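PDB 4ILO: CT398 from Chlamydia trachomatis, which is of unknown function but possibly binds DNA or RNA, joining a long coiled-coil hairpin to a zinc ribbon domain. Local coordinates for residues A208-H213 with F225-S230. Residues are numbered along the deposited sequence; the frame is centred on the assembly and turned at random.
Sequences ALTPQH and FCEHCS. With ZN (zinc ion), chain C.
H213, in the first turn of helix 211-219, reaches across to the loop that follows strand 224-225 and donates from NE2 to the backbone O of F225 (2.8 Å). The acceptor lies near the ring plane, but the donor stands 38° out of the carbonyl plane. With CG anti to the backbone N (chi1 -153°), the imidazole points toward the loop and its NE2 meets that carbonyl. E227 runs over one face of the same ring, in the opposite direction to the histidine side chain. Beyond CB, E227 CG makes a CH-pi contact, 3.8 Å from the centroid of the H213 ring; E227 CD then lies 3.9 Å from H213 ND1, the carboxylate plane turned only 18° from the ring. Glutamate suits this place because its aliphatic CG can lie on the ring while OE2, at the tip, accepts from a water that in turn accepts from T210 N. T210 suits the N-cap, because its OG1 can accept from H213 N (3.2 Å) and so steadies the turn that bears the imidazole. A second water links A208 O to H228 NE2. In the same loop, C226 and C229 bind zinc through their soft thiolate SG atoms, with C202 and C205 completing the site; C226 SG also accepts from H228 N and C229 N, as in zinc knuckles. Donating from NE2 requires a proton there, and the carboxylate lying above the ring's rim on the ND1 side would probably favour a more positive imidazole.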
loop_
_atom_site.group_PDB
_atom_site.type_symbol
_atom_site.label_atom_id
_atom_site.label_comp_id
_atom_site.label_asym_id
_atom_site.label_seq_id
_atom_site.Cartn_x
_atom_site.Cartn_y
_atom_site.Cartn_z
ATOM N N ALA A 208 18.791 -27.346 -28.797
ATOM C CA ALA A 208 20.049 -27.765 -29.421
ATOM C C ALA A 208 20.284 -27.074 -30.767
ATOM O O ALA A 208 19.358 -26.849 -31.557
ATOM C CB ALA A 208 20.055 -29.280 -29.639
ATOM N N LEU A 209 21.537 -26.738 -31.035
ATOM C CA LEU A 209 21.873 -26.181 -32.335
ATOM C C LEU A 209 22.082 -27.306 -33.335
ATOM O O LEU A 209 22.536 -28.409 -32.985
ATOM C CB LEU A 209 23.165 -25.391 -32.251
ATOM C CG LEU A 209 23.222 -24.087 -31.468
ATOM C CD1 LEU A 209 22.877 -24.225 -29.934
ATOM C CD2 LEU A 209 24.636 -23.601 -31.657
ATOM N N THR A 210 21.735 -27.033 -34.587
ATOM C CA THR A 210 22.181 -27.926 -35.643
ATOM C C THR A 210 23.712 -27.877 -35.704
ATOM O O THR A 210 24.327 -26.852 -35.382
ATOM C CB THR A 210 21.591 -27.508 -36.998
ATOM O OG1 THR A 210 22.199 -26.290 -37.424
ATOM C CG2 THR A 210 20.055 -27.329 -36.929
ATOM N N PRO A 211 24.359 -28.975 -36.095
ATOM C CA PRO A 211 25.837 -28.938 -36.213
ATOM C C PRO A 211 26.349 -27.834 -37.129
ATOM O O PRO A 211 27.396 -27.226 -36.866
ATOM C CB PRO A 211 26.182 -30.338 -36.734
ATOM C CG PRO A 211 24.910 -30.817 -37.402
ATOM C CD PRO A 211 23.780 -30.232 -36.595
ATOM N N GLN A 212 25.631 -27.547 -38.207
ATOM C CA GLN A 212 26.016 -26.430 -39.056
ATOM C C GLN A 212 26.072 -25.126 -38.265
ATOM O O GLN A 212 27.022 -24.338 -38.409
ATOM C CB GLN A 212 25.011 -26.307 -40.191
ATOM C CG GLN A 212 24.888 -24.885 -40.660
ATOM C CD GLN A 212 24.208 -24.771 -41.999
ATOM O OE1 GLN A 212 22.983 -24.928 -42.105
ATOM N NE2 GLN A 212 25.004 -24.500 -43.042
ATOM N N HIS A 213 25.052 -24.884 -37.416
ATOM C CA HIS A 213 24.976 -23.638 -36.665
ATOM C C HIS A 213 26.099 -23.556 -35.640
ATOM O O HIS A 213 26.685 -22.488 -35.431
ATOM C CB HIS A 213 23.596 -23.505 -36.005
ATOM C CG HIS A 213 23.178 -22.087 -35.782
ATOM N ND1 HIS A 213 22.888 -21.225 -36.820
ATOM C CD2 HIS A 213 23.052 -21.361 -34.645
ATOM C CE1 HIS A 213 22.575 -20.037 -36.333
ATOM N NE2 HIS A 213 22.667 -20.093 -35.014
ATOM N N PHE A 225 23.227 -15.830 -33.832
ATOM C CA PHE A 225 22.083 -15.786 -32.931
ATOM C C PHE A 225 21.409 -17.149 -32.884
ATOM O O PHE A 225 21.380 -17.876 -33.888
ATOM C CB PHE A 225 21.065 -14.781 -33.458
ATOM C CG PHE A 225 21.659 -13.467 -33.762
ATOM C CD1 PHE A 225 21.973 -12.594 -32.734
ATOM C CD2 PHE A 225 21.961 -13.116 -35.078
ATOM C CE1 PHE A 225 22.527 -11.356 -33.015
ATOM C CE2 PHE A 225 22.547 -11.883 -35.384
ATOM C CZ PHE A 225 22.834 -11.000 -34.356
ATOM N N CYS A 226 20.874 -17.492 -31.706
ATOM C CA CYS A 226 20.095 -18.711 -31.562
ATOM C C CYS A 226 18.903 -18.667 -32.515
ATOM O O CYS A 226 18.160 -17.672 -32.560
ATOM C CB CYS A 226 19.575 -18.839 -30.113
ATOM S SG CYS A 226 18.615 -20.357 -29.827
ATOM N N GLU A 227 18.719 -19.761 -33.265
ATOM C CA GLU A 227 17.638 -19.861 -34.240
ATOM C C GLU A 227 16.260 -19.920 -33.583
ATOM O O GLU A 227 15.251 -19.731 -34.280
ATOM C CB GLU A 227 17.857 -21.086 -35.125
ATOM C CG GLU A 227 19.061 -20.954 -36.062
ATOM C CD GLU A 227 19.056 -22.006 -37.152
ATOM O OE1 GLU A 227 18.510 -21.711 -38.235
ATOM O OE2 GLU A 227 19.574 -23.126 -36.924
ATOM N N HIS A 228 16.191 -20.135 -32.268
ATOM C CA HIS A 228 14.904 -20.227 -31.569
ATOM C C HIS A 228 14.606 -19.070 -30.637
ATOM O O HIS A 228 13.473 -18.579 -30.625
ATOM C CB HIS A 228 14.817 -21.571 -30.839
ATOM C CG HIS A 228 15.144 -22.716 -31.754
ATOM N ND1 HIS A 228 14.178 -23.438 -32.424
ATOM C CD2 HIS A 228 16.335 -23.190 -32.191
ATOM C CE1 HIS A 228 14.757 -24.338 -33.196
ATOM N NE2 HIS A 228 16.066 -24.214 -33.068
ATOM N N CYS A 229 15.576 -18.584 -29.865
ATOM C CA CYS A 229 15.299 -17.481 -28.959
ATOM C C CYS A 229 15.912 -16.166 -29.401
ATOM O O CYS A 229 15.596 -15.137 -28.810
ATOM C CB CYS A 229 15.750 -17.811 -27.526
ATOM S SG CYS A 229 17.573 -17.808 -27.211
ATOM N N SER A 230 16.794 -16.167 -30.395
ATOM C CA SER A 230 17.410 -14.956 -30.974
ATOM C C SER A 230 18.529 -14.366 -30.110
ATOM O O SER A 230 19.114 -13.319 -30.521
ATOM C CB SER A 230 16.402 -13.825 -31.268
ATOM O OG SER A 230 15.442 -14.204 -32.251
HETATM ZN ZN ZN C . 18.151 -19.997 -27.580
HETATM O O HOH W 1 18.292 -25.853 -33.799
HETATM O O HOH W 2 20.267 -24.331 -34.843
#